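Local coordinates for enoyl-acyl carrier protein reductase (Uncultured bacterium, PDB 6KIA), which probably catalyses the NADH-dependent reduction of enoyl-acyl carrier protein in fatty acid synthesis and, coming from a soil metagenome, confers resistance to triclosan, at residues Ile15-Glu27 with Ala41-Gly54. Residues are numbered along the deposited sequence; the frame is centred on the assembly and turned at random.
Sequences IFRKGDVFVLFGE and ARDAGMTIVGITVG. With NAI (1,4-dihydronicotinamide adenine dinucleotide), chain D.
Met46 reaches from the end of the helix-to-strand turn to Phe16, and each of its side-chain atoms has a partner. CB lies 3.6 Å from Asp20 O; CG is about equally far from Asp20 O and Arg17 O; SD comes obliquely to the Phe16 ring, 4.7 Å from its centroid, a Met-aromatic contact. The bend at chi3 (80°) then turns CE back to within 3.5 Å of Phe16 CD1, where it also meets Val21 O and Phe22 CB. Beyond it, Ala41 CB stands over one face of the Phe22 ring, 3.9 Å from the centroid, a CH-pi contact. That methyl belongs to helix 34-43, which crosses over between strands 21-25 and 47-56: their axes run at 20° and backbone bonds of a parallel pair run from Thr47 N to Asp20 O at one end to Ile51 N to Leu24 O at the other, so this is the beta-alpha-beta unit of a Rossmann-like dinucleotide fold. On the other face of the sheet Val21 CG1 meets Val49 CG2, and Val23 and Val49 pack on Leu145 of helix 120-146. The cofactor lies at the C-terminal ends of these strands. Glu27 N donates to O2B of the NADH and Glu27 O accepts from O3B at 2.7 Å, gripping both hydroxyls of the adenine ribose. The Glu27 carboxylate turns instead to the second strand: OE2 takes Thr52 OG1 nearly along its C-O axis and Val53 N at 3.0 Å from above the carboxylate plane, the latter bond almost straight (170°). Thr52 OG1 in turn accepts from Gly54 N in an ST turn, and Val53 CG1 approaches adenine C2A at 3.5 Å.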
loop_
_atom_site.group_PDB
_atom_site.type_symbol
_atom_site.label_atom_id
_atom_site.label_comp_id
_atom_site.label_asym_id
_atom_site.label_seq_id
_atom_site.Cartn_x
_atom_site.Cartn_y
_atom_site.Cartn_z
ATOM N N ILE A 15 -13.405 -17.374 -10.847
ATOM C CA ILE A 15 -13.286 -18.814 -10.603
ATOM C C ILE A 15 -13.514 -19.201 -9.144
ATOM O O ILE A 15 -13.534 -20.393 -8.810
ATOM C CB ILE A 15 -11.899 -19.327 -11.017
ATOM C CG1 ILE A 15 -10.808 -18.700 -10.134
ATOM C CG2 ILE A 15 -11.635 -19.019 -12.484
ATOM C CD1 ILE A 15 -9.433 -19.289 -10.367
ATOM N N PHE A 16 -13.662 -18.216 -8.264
ATOM C CA PHE A 16 -13.715 -18.499 -6.836
ATOM C C PHE A 16 -15.142 -18.760 -6.351
ATOM O O PHE A 16 -16.109 -18.105 -6.776
ATOM C CB PHE A 16 -13.054 -17.359 -6.037
ATOM C CG PHE A 16 -11.607 -17.136 -6.411
ATOM C CD1 PHE A 16 -10.622 -17.998 -5.948
ATOM C CD2 PHE A 16 -11.234 -16.069 -7.234
ATOM C CE1 PHE A 16 -9.290 -17.821 -6.306
ATOM C CE2 PHE A 16 -9.883 -15.890 -7.599
ATOM C CZ PHE A 16 -8.921 -16.781 -7.115
ATOM N N ARG A 17 -15.259 -19.749 -5.472
ATOM C CA ARG A 17 -16.552 -20.252 -5.026
ATOM C C ARG A 17 -16.462 -20.636 -3.555
ATOM O O ARG A 17 -15.373 -20.638 -2.988
ATOM C CB ARG A 17 -16.963 -21.466 -5.872
ATOM C CG ARG A 17 -18.343 -21.360 -6.488
ATOM C CD ARG A 17 -18.428 -22.109 -7.811
ATOM N NE ARG A 17 -18.665 -21.199 -8.933
ATOM C CZ ARG A 17 -17.777 -20.951 -9.892
ATOM N NH1 ARG A 17 -16.598 -21.565 -9.881
ATOM N NH2 ARG A 17 -18.066 -20.103 -10.869
ATOM N N LYS A 18 -17.598 -20.975 -2.946
ATOM C CA LYS A 18 -17.611 -21.632 -1.635
ATOM C C LYS A 18 -16.593 -22.773 -1.541
ATOM O O LYS A 18 -16.542 -23.632 -2.422
ATOM C CB LYS A 18 -19.010 -22.190 -1.352
ATOM C CG LYS A 18 -19.298 -22.507 0.108
ATOM C CD LYS A 18 -20.573 -23.334 0.225
ATOM C CE LYS A 18 -20.528 -24.547 -0.697
ATOM N NZ LYS A 18 -21.822 -25.286 -0.723
ATOM N N GLY A 19 -15.795 -22.769 -0.472
ATOM C CA GLY A 19 -14.799 -23.797 -0.257
ATOM C C GLY A 19 -13.399 -23.350 -0.630
ATOM O O GLY A 19 -12.411 -23.888 -0.104
ATOM N N ASP A 20 -13.310 -22.399 -1.559
ATOM C CA ASP A 20 -12.022 -21.812 -1.918
ATOM C C ASP A 20 -11.575 -20.902 -0.781
ATOM O O ASP A 20 -12.404 -20.418 -0.017
ATOM C CB ASP A 20 -12.119 -21.054 -3.239
ATOM C CG ASP A 20 -12.424 -21.977 -4.405
ATOM O OD1 ASP A 20 -12.067 -23.181 -4.329
ATOM O OD2 ASP A 20 -13.041 -21.513 -5.381
ATOM N N VAL A 21 -10.266 -20.689 -0.652
ATOM C CA VAL A 21 -9.726 -20.060 0.552
ATOM C C VAL A 21 -8.980 -18.780 0.210
ATOM O O VAL A 21 -8.125 -18.767 -0.665
ATOM C CB VAL A 21 -8.765 -21.004 1.297
ATOM C CG1 VAL A 21 -8.220 -20.365 2.575
ATOM C CG2 VAL A 21 -9.503 -22.315 1.649
ATOM N N PHE A 22 -9.346 -17.707 0.896
ATOM C CA PHE A 22 -8.702 -16.415 0.726
ATOM C C PHE A 22 -7.815 -16.137 1.927
ATOM O O PHE A 22 -8.284 -16.170 3.066
ATOM C CB PHE A 22 -9.754 -15.311 0.568
ATOM C CG PHE A 22 -9.168 -13.931 0.406
ATOM C CD1 PHE A 22 -8.879 -13.153 1.513
ATOM C CD2 PHE A 22 -8.944 -13.406 -0.859
ATOM C CE1 PHE A 22 -8.344 -11.864 1.362
ATOM C CE2 PHE A 22 -8.428 -12.126 -1.028
ATOM C CZ PHE A 22 -8.124 -11.355 0.086
ATOM N N VAL A 23 -6.530 -15.871 1.680
ATOM C CA VAL A 23 -5.588 -15.676 2.764
ATOM C C VAL A 23 -5.072 -14.247 2.754
ATOM O O VAL A 23 -4.438 -13.835 1.794
ATOM C CB VAL A 23 -4.398 -16.637 2.675
ATOM C CG1 VAL A 23 -3.466 -16.430 3.878
ATOM C CG2 VAL A 23 -4.889 -18.082 2.643
ATOM N N LEU A 24 -5.363 -13.504 3.816
ATOM C CA LEU A 24 -4.882 -12.132 3.940
ATOM C C LEU A 24 -3.502 -12.144 4.554
ATOM O O LEU A 24 -3.346 -12.439 5.739
ATOM C CB LEU A 24 -5.848 -11.271 4.762
ATOM C CG LEU A 24 -5.497 -9.770 4.732
ATOM C CD1 LEU A 24 -5.634 -9.188 3.313
ATOM C CD2 LEU A 24 -6.305 -8.982 5.758
ATOM N N PHE A 25 -2.496 -11.849 3.731
ATOM C CA PHE A 25 -1.110 -11.887 4.175
ATOM C C PHE A 25 -0.675 -10.468 4.577
ATOM O O PHE A 25 0.024 -9.767 3.834
ATOM C CB PHE A 25 -0.211 -12.487 3.084
ATOM C CG PHE A 25 1.139 -12.948 3.602
ATOM C CD1 PHE A 25 1.258 -14.164 4.272
ATOM C CD2 PHE A 25 2.261 -12.147 3.468
ATOM C CE1 PHE A 25 2.480 -14.586 4.762
ATOM C CE2 PHE A 25 3.510 -12.575 3.958
ATOM C CZ PHE A 25 3.612 -13.792 4.604
ATOM N N GLY A 26 -1.156 -10.068 5.755
ATOM C CA GLY A 26 -1.050 -8.718 6.290
ATOM C C GLY A 26 -2.214 -8.526 7.247
ATOM O O GLY A 26 -3.119 -9.367 7.285
ATOM N N GLU A 27 -2.216 -7.429 8.011
ATOM C CA GLU A 27 -3.330 -7.159 8.920
ATOM C C GLU A 27 -4.295 -6.150 8.319
ATOM O O GLU A 27 -3.899 -5.287 7.539
ATOM C CB GLU A 27 -2.828 -6.661 10.283
ATOM C CG GLU A 27 -2.007 -7.704 11.041
ATOM C CD GLU A 27 -1.678 -7.289 12.461
ATOM O OE1 GLU A 27 -1.536 -6.069 12.726
ATOM O OE2 GLU A 27 -1.622 -8.187 13.328
ATOM N N ALA A 41 -13.975 -11.119 -1.574
ATOM C CA ALA A 41 -13.767 -12.527 -1.277
ATOM C C ALA A 41 -14.896 -13.042 -0.391
ATOM O O ALA A 41 -15.373 -14.178 -0.567
ATOM C CB ALA A 41 -12.431 -12.726 -0.608
ATOM N N ARG A 42 -15.341 -12.199 0.540
ATOM C CA ARG A 42 -16.394 -12.607 1.466
ATOM C C ARG A 42 -17.671 -12.809 0.665
ATOM O O ARG A 42 -18.367 -13.815 0.853
ATOM C CB ARG A 42 -16.583 -11.571 2.592
ATOM C CG ARG A 42 -17.478 -12.035 3.738
ATOM C CD ARG A 42 -17.372 -11.141 4.985
ATOM N NE ARG A 42 -16.040 -11.136 5.591
ATOM C CZ ARG A 42 -15.154 -10.152 5.466
ATOM N NH1 ARG A 42 -15.445 -9.068 4.760
ATOM N NH2 ARG A 42 -13.974 -10.248 6.061
ATOM N N ASP A 43 -17.977 -11.895 -0.263
ATOM C CA ASP A 43 -19.284 -12.006 -0.926
ATOM C C ASP A 43 -19.289 -13.125 -1.961
ATOM O O ASP A 43 -20.353 -13.594 -2.360
ATOM C CB ASP A 43 -19.712 -10.692 -1.603
ATOM C CG ASP A 43 -19.656 -9.496 -0.683
ATOM O OD1 ASP A 43 -19.897 -9.651 0.534
ATOM O OD2 ASP A 43 -19.438 -8.374 -1.202
ATOM N N ALA A 44 -18.109 -13.584 -2.374
ATOM C CA ALA A 44 -18.036 -14.718 -3.295
ATOM C C ALA A 44 -18.184 -16.032 -2.532
ATOM O O ALA A 44 -18.263 -17.095 -3.138
ATOM C CB ALA A 44 -16.724 -14.706 -4.079
ATOM N N GLY A 45 -18.232 -15.954 -1.205
ATOM C CA GLY A 45 -18.432 -17.140 -0.382
ATOM C C GLY A 45 -17.157 -17.884 -0.028
ATOM O O GLY A 45 -17.186 -19.048 0.376
ATOM N N MET A 46 -16.021 -17.206 -0.147
ATOM C CA MET A 46 -14.747 -17.830 0.196
ATOM C C MET A 46 -14.554 -17.907 1.700
ATOM O O MET A 46 -15.064 -17.085 2.466
ATOM C CB MET A 46 -13.578 -17.050 -0.417
ATOM C CG MET A 46 -13.615 -17.041 -1.919
ATOM S SD MET A 46 -12.206 -16.127 -2.611
ATOM C CE MET A 46 -10.879 -17.349 -2.499
ATOM N N THR A 47 -13.838 -18.935 2.115
ATOM C CA THR A 47 -13.318 -19.006 3.465
ATOM C C THR A 47 -12.187 -18.013 3.665
ATOM O O THR A 47 -11.232 -17.990 2.896
ATOM C CB THR A 47 -12.808 -20.394 3.774
ATOM O OG1 THR A 47 -13.883 -21.317 3.578
ATOM C CG2 THR A 47 -12.332 -20.473 5.215
ATOM N N ILE A 48 -12.330 -17.179 4.684
ATOM C CA ILE A 48 -11.385 -16.108 4.967
ATOM C C ILE A 48 -10.422 -16.539 6.068
ATOM O O ILE A 48 -10.837 -16.950 7.154
ATOM C CB ILE A 48 -12.104 -14.798 5.402
ATOM C CG1 ILE A 48 -13.240 -14.401 4.431
ATOM C CG2 ILE A 48 -11.092 -13.685 5.647
ATOM C CD1 ILE A 48 -12.831 -14.170 2.958
ATOM N N VAL A 49 -9.128 -16.472 5.774
ATOM C CA VAL A 49 -8.084 -16.759 6.747
ATOM C C VAL A 49 -7.085 -15.599 6.712
ATOM O O VAL A 49 -6.925 -14.941 5.686
ATOM C CB VAL A 49 -7.396 -18.121 6.460
ATOM C CG1 VAL A 49 -6.299 -18.427 7.487
ATOM C CG2 VAL A 49 -8.445 -19.221 6.469
ATOM N N GLY A 50 -6.479 -15.286 7.851
ATOM C CA GLY A 50 -5.461 -14.256 7.896
ATOM C C GLY A 50 -4.318 -14.527 8.855
ATOM O O GLY A 50 -4.351 -15.447 9.684
ATOM N N ILE A 51 -3.284 -13.699 8.754
ATOM C CA ILE A 51 -2.156 -13.749 9.662
ATOM C C ILE A 51 -2.244 -12.632 10.693
ATOM O O ILE A 51 -3.079 -11.722 10.584
ATOM C CB ILE A 51 -0.803 -13.670 8.891
ATOM C CG1 ILE A 51 -0.644 -12.363 8.104
ATOM C CG2 ILE A 51 -0.701 -14.828 7.895
ATOM C CD1 ILE A 51 -0.043 -11.192 8.871
ATOM N N THR A 52 -1.378 -12.698 11.693
ATOM C CA THR A 52 -1.213 -11.596 12.639
ATOM C C THR A 52 0.281 -11.294 12.712
ATOM O O THR A 52 1.104 -12.177 12.462
ATOM C CB THR A 52 -1.776 -11.952 14.046
ATOM O OG1 THR A 52 -1.489 -10.900 14.978
ATOM C CG2 THR A 52 -1.146 -13.223 14.560
ATOM N N VAL A 53 0.641 -10.057 13.026
ATOM C CA VAL A 53 2.051 -9.762 13.247
ATOM C C VAL A 53 2.408 -9.987 14.714
ATOM O O VAL A 53 3.567 -9.873 15.108
ATOM C CB VAL A 53 2.413 -8.323 12.836
ATOM C CG1 VAL A 53 2.201 -8.143 11.338
ATOM C CG2 VAL A 53 1.603 -7.307 13.649
ATOM N N GLY A 54 1.405 -10.325 15.520
ATOM C CA GLY A 54 1.618 -10.551 16.940
ATOM C C GLY A 54 1.750 -9.234 17.676
ATOM O O GLY A 54 1.403 -8.183 17.137
HETATM P PA NAI D . -2.497 -0.040 6.128
HETATM O O1A NAI D . -3.943 -0.341 6.377
HETATM O O2A NAI D . -1.731 0.631 7.251
HETATM O O5B NAI D . -1.808 -1.402 5.684
HETATM C C5B NAI D . -0.447 -1.632 5.988
HETATM C C4B NAI D . -0.300 -3.178 5.854
HETATM O O4B NAI D . 1.214 -3.460 6.043
HETATM C C3B NAI D . -0.932 -3.825 6.768
HETATM O O3B NAI D . -1.567 -5.063 6.245
HETATM C C2B NAI D . 0.220 -4.204 7.892
HETATM O O2B NAI D . -0.266 -5.311 8.737
HETATM C C1B NAI D . 1.252 -4.489 7.178
HETATM N N9A NAI D . 2.510 -4.147 7.874
HETATM C C8A NAI D . 3.089 -3.000 8.269
HETATM N N7A NAI D . 4.238 -3.302 8.870
HETATM C C5A NAI D . 4.378 -4.649 8.841
HETATM C C6A NAI D . 5.415 -5.415 9.352
HETATM N N6A NAI D . 6.633 -5.097 10.044
HETATM N N1A NAI D . 5.344 -6.749 9.215
HETATM C C2A NAI D . 4.266 -7.324 8.595
HETATM N N3A NAI D . 3.233 -6.556 8.083
HETATM C C4A NAI D . 3.310 -5.196 8.226
HETATM O O3 NAI D . -2.311 0.958 4.822
HETATM P PN NAI D . -2.482 0.637 3.250
HETATM O O1N NAI D . -3.853 0.103 2.971
HETATM O O2N NAI D . -2.196 1.975 2.588
HETATM O O5D NAI D . -1.368 -0.438 2.865
HETATM C C5D NAI D . -1.708 -1.672 2.255
HETATM C C4D NAI D . -0.884 -1.793 0.953
HETATM O O4D NAI D . -1.333 -0.907 0.086
HETATM C C3D NAI D . 0.576 -1.421 1.201
HETATM O O3D NAI D . 1.452 -2.344 0.647
HETATM C C2D NAI D . 0.685 -0.087 0.430
HETATM O O2D NAI D . 2.101 0.187 0.136
HETATM C C1D NAI D . -0.071 -0.267 -0.620
HETATM N N1N NAI D . -0.476 0.976 -1.276
HETATM C C2N NAI D . -0.904 2.073 -0.559
HETATM C C3N NAI D . -1.223 3.262 -1.230
HETATM C C7N NAI D . -1.735 4.484 -0.469
HETATM O O7N NAI D . -1.714 5.598 -0.987
HETATM N N7N NAI D . -2.246 4.310 0.843
HETATM C C4N NAI D . -1.141 3.362 -2.611
HETATM C C5N NAI D . -0.755 2.225 -3.332
HETATM C C6N NAI D . -0.421 1.045 -2.658
HETATM O O HOH W 1 -18.448 -17.155 -6.088
HETATM O O HOH W 2 -16.166 -21.081 1.931
HETATM O O HOH W 3 -5.003 -10.860 8.853
HETATM O O HOH W 4 -4.475 -10.022 12.604
HETATM O O HOH W 5 -1.207 -7.691 15.880
#